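Side-chain contacts in putative alpha-L-fucosidase (Bacteroides thetaiotaomicron, PDB 4H41), which probably releases alpha-L-fucose from host glycans on a TIM-barrel scaffold, although this glycosidase activity is only putatively assigned: residues K289-K292 against L293-K296; Y330-Y333 against R334-F337; Y84-P87 against Y88-K91. One frame throughout, in Å; residues are numbered along the deposited sequence.

Interaction 1: residues K289-K292 against L293-K296; sequences KFDK and LRMK
F290 and R294 both hold CG anti to the backbone N (chi1 173° in F290), which lays the phenyl ring against CB of R294; their spacing of one helical turn puts both on the same flank of helix 290-302, where the side chains cross at about a right angle. CB of R294 sits over one face of the phenyl ring, displaced toward the rim, with CB 3.8 Å from F290 CZ, a CH-pi contact. The arginine then bends at its third torsion (chi3 48°), which turns the guanidinium back toward D291, whose side chain runs alongside. There R294 NE gives OD1 of D291 a bond of 3.0 Å, OD1 lying in the guanidinium plane, and NH2 adds a weak one to the same oxygen. The carboxylate stands perpendicular to the guanidinium, and NE meets OD1 from above the carboxylate plane. This is the i to i+3 salt bridge of a first helical turn in its side-on, single-oxygen form.

Underneath runs the backbone ladder. K289, the N-cap residue, offers an O that accepts from K292 N at 2.9 Å and, less closely, from L293 N at 3.3 Å. The selenomethionine M295 lies beside it, its CG 3.3 Å from D291 O and its CE 3.9 Å from CA of K292. The lysine ends lead elsewhere: K292 NZ pairs with D280 and K296 NZ with D244.

R294 NH1 forms a salt bridge with E298 one turn on. The bonds to D291 and E298 are likely to fix the rotation of the guanidinium and balance its charge, which is consistent with D291 being held where OD1 also bonds S98 of the second subunit.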
loop_
_atom_site.group_PDB
_atom_site.type_symbol
_atom_site.label_atom_id
_atom_site.label_comp_id
_atom_site.label_asym_id
_atom_site.label_seq_id
_atom_site.Cartn_x
_atom_site.Cartn_y
_atom_site.Cartn_z
ATOM N N LYS B 289 -6.279 -13.365 -0.629
ATOM C CA LYS B 289 -7.430 -13.893 -1.333
ATOM C C LYS B 289 -7.996 -15.096 -0.521
ATOM O O LYS B 289 -7.263 -16.033 -0.192
ATOM C CB LYS B 289 -7.029 -14.346 -2.758
ATOM C CG LYS B 289 -8.143 -15.068 -3.492
ATOM C CD LYS B 289 -7.739 -15.487 -4.912
ATOM C CE LYS B 289 -7.588 -14.364 -5.869
ATOM N NZ LYS B 289 -7.436 -14.899 -7.262
ATOM N N PHE B 290 -9.280 -15.037 -0.177
ATOM C CA PHE B 290 -9.922 -16.084 0.607
ATOM C C PHE B 290 -9.594 -17.502 0.100
ATOM O O PHE B 290 -9.236 -18.372 0.897
ATOM C CB PHE B 290 -11.442 -15.909 0.621
ATOM C CG PHE B 290 -12.105 -17.099 1.281
ATOM C CD1 PHE B 290 -11.829 -17.424 2.603
ATOM C CD2 PHE B 290 -12.863 -17.982 0.538
ATOM C CE1 PHE B 290 -12.385 -18.571 3.185
ATOM C CE2 PHE B 290 -13.370 -19.151 1.108
ATOM C CZ PHE B 290 -13.158 -19.409 2.435
ATOM N N ASP B 291 -9.701 -17.738 -1.202
ATOM C CA ASP B 291 -9.447 -19.109 -1.724
ATOM C C ASP B 291 -8.053 -19.590 -1.432
ATOM O O ASP B 291 -7.869 -20.771 -1.189
ATOM C CB ASP B 291 -9.737 -19.248 -3.226
ATOM C CG ASP B 291 -11.183 -19.609 -3.542
ATOM O OD1 ASP B 291 -11.929 -19.984 -2.600
ATOM O OD2 ASP B 291 -11.534 -19.643 -4.747
ATOM N N LYS B 292 -7.071 -18.680 -1.326
ATOM C CA LYS B 292 -5.720 -19.113 -0.950
ATOM C C LYS B 292 -5.687 -19.534 0.507
ATOM O O LYS B 292 -5.084 -20.571 0.839
ATOM C CB LYS B 292 -4.697 -18.012 -1.204
ATOM C CG LYS B 292 -4.477 -17.735 -2.690
ATOM C CD LYS B 292 -3.595 -16.509 -2.900
ATOM C CE LYS B 292 -3.444 -16.187 -4.382
ATOM N NZ LYS B 292 -2.501 -15.046 -4.560
ATOM N N LEU B 293 -6.323 -18.748 1.391
ATOM C CA LEU B 293 -6.388 -19.084 2.815
ATOM C C LEU B 293 -7.129 -20.433 2.966
ATOM O O LEU B 293 -6.712 -21.312 3.732
ATOM C CB LEU B 293 -7.109 -18.002 3.607
ATOM C CG LEU B 293 -7.208 -18.263 5.116
ATOM C CD1 LEU B 293 -5.866 -18.445 5.762
ATOM C CD2 LEU B 293 -7.911 -17.117 5.830
ATOM N N ARG B 294 -8.231 -20.574 2.234
ATOM C CA ARG B 294 -9.076 -21.790 2.285
ATOM C C ARG B 294 -8.213 -22.997 1.922
ATOM O O ARG B 294 -8.284 -24.009 2.565
ATOM C CB ARG B 294 -10.282 -21.668 1.324
ATOM C CG ARG B 294 -11.121 -22.866 1.355
ATOM C CD ARG B 294 -12.254 -22.873 0.375
ATOM N NE ARG B 294 -11.880 -22.509 -0.973
ATOM C CZ ARG B 294 -11.330 -23.298 -1.890
ATOM N NH1 ARG B 294 -11.086 -24.573 -1.624
ATOM N NH2 ARG B 294 -11.076 -22.834 -3.098
HETATM N N MSE B 295 -7.460 -22.906 0.843
HETATM C CA MSE B 295 -6.627 -24.049 0.419
HETATM C C MSE B 295 -5.585 -24.422 1.491
HETATM O O MSE B 295 -5.328 -25.607 1.699
HETATM C CB MSE B 295 -5.954 -23.730 -0.907
HETATM C CG MSE B 295 -6.904 -23.765 -2.061
HETATM SE SE MSE B 295 -5.838 -23.430 -3.718
HETATM C CE MSE B 295 -4.691 -21.970 -3.332
ATOM N N LYS B 296 -5.029 -23.444 2.208
ATOM C CA LYS B 296 -4.038 -23.701 3.252
ATOM C C LYS B 296 -4.682 -24.353 4.444
ATOM O O LYS B 296 -4.094 -25.290 4.993
ATOM C CB LYS B 296 -3.309 -22.398 3.639
ATOM C CG LYS B 296 -2.478 -21.881 2.482
ATOM C CD LYS B 296 -1.600 -20.680 2.789
ATOM C CE LYS B 296 -2.304 -19.522 3.430
ATOM N NZ LYS B 296 -1.353 -18.429 3.770
#

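Interaction 2: residues Y330-Y333 against R334-F337; sequences YDRY and REYF
Y333 and F337 form the tight side of a contact on helix 324-337, the last helix of this TIM barrel. CD2 of F337 stands 3.5 Å above the plane of the Y333 ring, over its centre, and CE2 of F337 comes to 3.4 Å from CE2 of Y333. The ring planes meet at 55°, an oblique pairing. Y333 carries its ring away from the backbone N (chi1 -179°), whereas F337 sets its CG anti to its carbonyl carbon, beside its N (chi1 -78°), and reaches back over its neighbour. Both rings also press on L297 of helix 290-302, and Y333 OH is bonded to the backbone N of I34.

A partly exposed salt bridge, firmly gripped, follows on the polar flank. R332 turns the edge of its guanidinium to E335: NE and NH2, at 3.2 and 3.1 Å, both approach OE1 from the same face of the carboxylate, and NH2 adds a weak bond to OE2. This i to i+3 pair leaves R332 NH1 for the backbone O of N50 in the second subunit.

The loose side lies further round the helix. R334 crosses the Y330 ring at a slant, NE 3.8 Å from ring atom CE2, while its NH1 turns to the backbone O of I339. D331 and R334 have opposite charges but do not meet directly. A water fills the interval, donating to D331 OD1 at 2.6 Å and accepting from R334 NH2 at 2.7 Å.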
loop_
_atom_site.group_PDB
_atom_site.type_symbol
_atom_site.label_atom_id
_atom_site.label_comp_id
_atom_site.label_asym_id
_atom_site.label_seq_id
_atom_site.Cartn_x
_atom_site.Cartn_y
_atom_site.Cartn_z
ATOM N N TYR B 330 -13.312 -11.654 6.236
ATOM C CA TYR B 330 -14.037 -12.144 7.425
ATOM C C TYR B 330 -15.400 -12.692 7.022
ATOM O O TYR B 330 -15.773 -13.758 7.474
ATOM C CB TYR B 330 -14.199 -10.990 8.407
ATOM C CG TYR B 330 -14.792 -11.332 9.757
ATOM C CD1 TYR B 330 -13.981 -11.717 10.816
ATOM C CD2 TYR B 330 -16.123 -11.067 10.032
ATOM C CE1 TYR B 330 -14.490 -11.886 12.096
ATOM C CE2 TYR B 330 -16.652 -11.252 11.307
ATOM C CZ TYR B 330 -15.822 -11.623 12.343
ATOM O OH TYR B 330 -16.341 -11.767 13.608
ATOM N N ASP B 331 -16.102 -11.992 6.123
ATOM C CA ASP B 331 -17.408 -12.440 5.619
ATOM C C ASP B 331 -17.282 -13.728 4.803
ATOM O O ASP B 331 -18.070 -14.629 5.002
ATOM C CB ASP B 331 -18.057 -11.354 4.784
ATOM C CG ASP B 331 -18.459 -10.107 5.548
ATOM O OD1 ASP B 331 -18.491 -10.160 6.806
ATOM O OD2 ASP B 331 -18.690 -9.059 4.890
ATOM N N ARG B 332 -16.293 -13.826 3.912
ATOM C CA ARG B 332 -16.094 -15.065 3.108
ATOM C C ARG B 332 -15.757 -16.244 4.010
ATOM O O ARG B 332 -16.223 -17.368 3.773
ATOM C CB ARG B 332 -14.982 -14.885 2.067
ATOM C CG ARG B 332 -15.153 -13.757 1.055
ATOM C CD ARG B 332 -16.291 -13.916 0.049
ATOM N NE ARG B 332 -17.627 -13.713 0.621
ATOM C CZ ARG B 332 -18.145 -12.553 1.028
ATOM N NH1 ARG B 332 -17.464 -11.415 0.891
ATOM N NH2 ARG B 332 -19.351 -12.518 1.560
ATOM N N TYR B 333 -14.947 -15.991 5.048
ATOM C CA TYR B 333 -14.545 -16.991 6.048
ATOM C C TYR B 333 -15.757 -17.499 6.815
ATOM O O TYR B 333 -15.965 -18.716 6.941
ATOM C CB TYR B 333 -13.501 -16.361 6.977
ATOM C CG TYR B 333 -12.977 -17.278 8.036
ATOM C CD1 TYR B 333 -13.623 -17.400 9.254
ATOM C CD2 TYR B 333 -11.830 -18.036 7.825
ATOM C CE1 TYR B 333 -13.146 -18.259 10.244
ATOM C CE2 TYR B 333 -11.312 -18.858 8.828
ATOM C CZ TYR B 333 -11.989 -18.987 10.024
ATOM O OH TYR B 333 -11.532 -19.854 10.974
ATOM N N ARG B 334 -16.598 -16.593 7.289
ATOM C CA ARG B 334 -17.809 -16.989 8.001
ATOM C C ARG B 334 -18.760 -17.770 7.139
ATOM O O ARG B 334 -19.451 -18.667 7.641
ATOM C CB ARG B 334 -18.549 -15.759 8.558
ATOM C CG ARG B 334 -17.850 -15.125 9.750
ATOM C CD ARG B 334 -18.816 -14.418 10.656
ATOM N NE ARG B 334 -19.528 -13.376 9.930
ATOM C CZ ARG B 334 -20.819 -13.390 9.596
ATOM N NH1 ARG B 334 -21.587 -14.428 9.910
ATOM N NH2 ARG B 334 -21.352 -12.362 8.959
ATOM N N GLU B 335 -18.857 -17.412 5.851
ATOM C CA GLU B 335 -19.730 -18.139 4.950
ATOM C C GLU B 335 -19.258 -19.597 4.738
ATOM O O GLU B 335 -20.036 -20.537 4.822
ATOM C CB GLU B 335 -19.820 -17.399 3.595
ATOM C CG GLU B 335 -20.709 -16.185 3.717
ATOM C CD GLU B 335 -20.808 -15.291 2.497
ATOM O OE1 GLU B 335 -20.090 -15.563 1.511
ATOM O OE2 GLU B 335 -21.498 -14.248 2.577
ATOM N N TYR B 336 -17.981 -19.786 4.523
ATOM C CA TYR B 336 -17.386 -21.114 4.311
ATOM C C TYR B 336 -17.475 -21.991 5.530
ATOM O O TYR B 336 -17.711 -23.187 5.378
ATOM C CB TYR B 336 -15.927 -20.928 3.878
ATOM C CG TYR B 336 -15.136 -22.205 3.709
ATOM C CD1 TYR B 336 -15.236 -22.967 2.548
ATOM C CD2 TYR B 336 -14.301 -22.666 4.718
ATOM C CE1 TYR B 336 -14.498 -24.144 2.393
ATOM C CE2 TYR B 336 -13.586 -23.862 4.583
ATOM C CZ TYR B 336 -13.642 -24.560 3.403
ATOM O OH TYR B 336 -12.894 -25.710 3.310
ATOM N N PHE B 337 -17.341 -21.407 6.736
ATOM C CA PHE B 337 -17.385 -22.129 7.984
ATOM C C PHE B 337 -18.745 -22.088 8.663
ATOM O O PHE B 337 -18.871 -22.635 9.751
ATOM C CB PHE B 337 -16.307 -21.596 8.931
ATOM C CG PHE B 337 -14.946 -22.139 8.569
ATOM C CD1 PHE B 337 -14.686 -23.506 8.641
ATOM C CD2 PHE B 337 -13.915 -21.294 8.229
ATOM C CE1 PHE B 337 -13.413 -24.014 8.346
ATOM C CE2 PHE B 337 -12.653 -21.804 7.879
ATOM C CZ PHE B 337 -12.414 -23.163 7.923
HETATM O O HOH W 1 -19.406 -10.515 9.255
#

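Interaction 3: residues Y84-P87 against Y88-K91; sequences YPSP and YLLK
S86 meets L89 as the N-cap of helix 87-91, and the four residues Y84 to P87 lead the chain into that cap. Y84 begins the approach: its carbonyl O takes S86 N at 2.8 Å, closing an inverse gamma turn centred on P85. Its hydroxyl is hydrogen-bonded to OE2 of E145. P85, next, approaches the helix only loosely, its carbonyl C lying 4.1 Å from CD1 of L90.

S86 carries the contact. With its hydroxyl swung away from the backbone N (chi1 165°), OG lies 2.8 Å from L89 N and accepts a nearly straight bond (170°), the classic capping interaction in which a side chain takes the place of the missing preceding turn. The same oxygen packs 3.4 Å from CG of L89 and is hydrogen-bonded to OE2 of E145. Meanwhile the backbone O of S86 receives L90 N at 2.9 Å, so side chain and carbonyl together secure two successive amides. Replacing S86 by alanine removes OG, and the L89 amide would probably lose its capping acceptor and E145 OE2 one of its bonds.

P87 opens the helix proper, a position where its lack of an N-H costs no bond of the helix. Its O accepts from K91 N at 3.1 Å, and the lysine chain, bent at its third torsion, folds back until CE is 3.3 Å from that same oxygen.

The turn is moored to helix 136-151. OE1 of E145 takes the backbone N of Y88, the Y88 ring stacks on Y141 and its hydroxyl bonds to D138. L89 and L90 lean on M82 of strand 81-82, so the short helix touches both that strand and helix 136-151.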
loop_
_atom_site.group_PDB
_atom_site.type_symbol
_atom_site.label_atom_id
_atom_site.label_comp_id
_atom_site.label_asym_id
_atom_site.label_seq_id
_atom_site.Cartn_x
_atom_site.Cartn_y
_atom_site.Cartn_z
ATOM N N TYR B 84 5.416 -3.023 27.382
ATOM C CA TYR B 84 5.069 -2.841 28.794
ATOM C C TYR B 84 6.226 -2.080 29.485
ATOM O O TYR B 84 7.329 -2.058 28.928
ATOM C CB TYR B 84 4.806 -4.207 29.450
ATOM C CG TYR B 84 6.053 -5.036 29.665
ATOM C CD1 TYR B 84 6.631 -5.741 28.617
ATOM C CD2 TYR B 84 6.661 -5.106 30.913
ATOM C CE1 TYR B 84 7.804 -6.468 28.797
ATOM C CE2 TYR B 84 7.815 -5.860 31.113
ATOM C CZ TYR B 84 8.345 -6.595 30.062
ATOM O OH TYR B 84 9.544 -7.242 30.202
ATOM N N PRO B 85 6.013 -1.519 30.692
ATOM C CA PRO B 85 7.066 -0.711 31.336
ATOM C C PRO B 85 8.092 -1.590 32.030
ATOM O O PRO B 85 8.081 -1.734 33.246
ATOM C CB PRO B 85 6.285 0.178 32.310
ATOM C CG PRO B 85 5.098 -0.627 32.668
ATOM C CD PRO B 85 4.748 -1.440 31.445
ATOM N N SER B 86 8.961 -2.205 31.230
ATOM C CA SER B 86 9.994 -3.127 31.701
ATOM C C SER B 86 11.085 -2.428 32.493
ATOM O O SER B 86 11.881 -1.722 31.889
ATOM C CB SER B 86 10.646 -3.821 30.503
ATOM O OG SER B 86 11.863 -4.469 30.842
ATOM N N PRO B 87 11.248 -2.681 33.814
ATOM C CA PRO B 87 12.368 -2.052 34.530
ATOM C C PRO B 87 13.718 -2.401 33.892
ATOM O O PRO B 87 14.561 -1.535 33.738
ATOM C CB PRO B 87 12.251 -2.623 35.960
ATOM C CG PRO B 87 10.841 -3.013 36.082
ATOM C CD PRO B 87 10.405 -3.468 34.730
ATOM N N TYR B 88 13.886 -3.638 33.422
ATOM C CA TYR B 88 15.147 -4.052 32.802
ATOM C C TYR B 88 15.413 -3.327 31.482
ATOM O O TYR B 88 16.498 -2.776 31.311
ATOM C CB TYR B 88 15.161 -5.575 32.584
ATOM C CG TYR B 88 16.363 -6.060 31.803
ATOM C CD1 TYR B 88 17.606 -6.170 32.403
ATOM C CD2 TYR B 88 16.253 -6.413 30.463
ATOM C CE1 TYR B 88 18.713 -6.629 31.693
ATOM C CE2 TYR B 88 17.358 -6.835 29.734
ATOM C CZ TYR B 88 18.585 -6.959 30.357
ATOM O OH TYR B 88 19.682 -7.420 29.668
ATOM N N LEU B 89 14.453 -3.348 30.538
ATOM C CA LEU B 89 14.663 -2.728 29.231
ATOM C C LEU B 89 14.784 -1.207 29.352
ATOM O O LEU B 89 15.579 -0.611 28.640
ATOM C CB LEU B 89 13.550 -3.105 28.255
ATOM C CG LEU B 89 13.449 -4.603 27.887
ATOM C CD1 LEU B 89 12.234 -4.874 27.046
ATOM C CD2 LEU B 89 14.711 -5.099 27.159
ATOM N N LEU B 90 14.089 -0.595 30.313
ATOM C CA LEU B 90 14.232 0.844 30.540
ATOM C C LEU B 90 15.653 1.175 31.014
ATOM O O LEU B 90 16.232 2.169 30.566
ATOM C CB LEU B 90 13.202 1.338 31.556
ATOM C CG LEU B 90 11.777 1.420 31.015
ATOM C CD1 LEU B 90 10.777 1.546 32.170
ATOM C CD2 LEU B 90 11.620 2.591 30.023
ATOM N N LYS B 91 16.247 0.326 31.863
ATOM C CA LYS B 91 17.633 0.528 32.314
ATOM C C LYS B 91 18.625 0.365 31.165
ATOM O O LYS B 91 19.667 1.007 31.183
ATOM C CB LYS B 91 18.019 -0.431 33.451
ATOM C CG LYS B 91 17.375 -0.097 34.777
ATOM C CD LYS B 91 17.692 -1.151 35.875
ATOM C CE LYS B 91 16.440 -1.795 36.441
ATOM N NZ LYS B 91 16.708 -2.620 37.648
#

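In the fold
Followed from the N terminus, the three contacts come in series: interaction 3, then interaction 1, then interaction 2. Each is local, so none closes a long loop, and none nests within or crosses another. Interaction 3 turns the chain from strand 81-82 into helix 87-91 and fastens it to helix 136-151. It lies on the opposite side of the barrel from the others, with its centre about 40 Å from that of interaction 1. Interaction 1 starts helix 290-302, which links strands 269-273 and 307-310, and interaction 2 lies in the C-terminal part of helix 324-337. Those two helices pack together, with R294 CD 3.3 Å from Y336 CE1, and both contacts reach the second subunit.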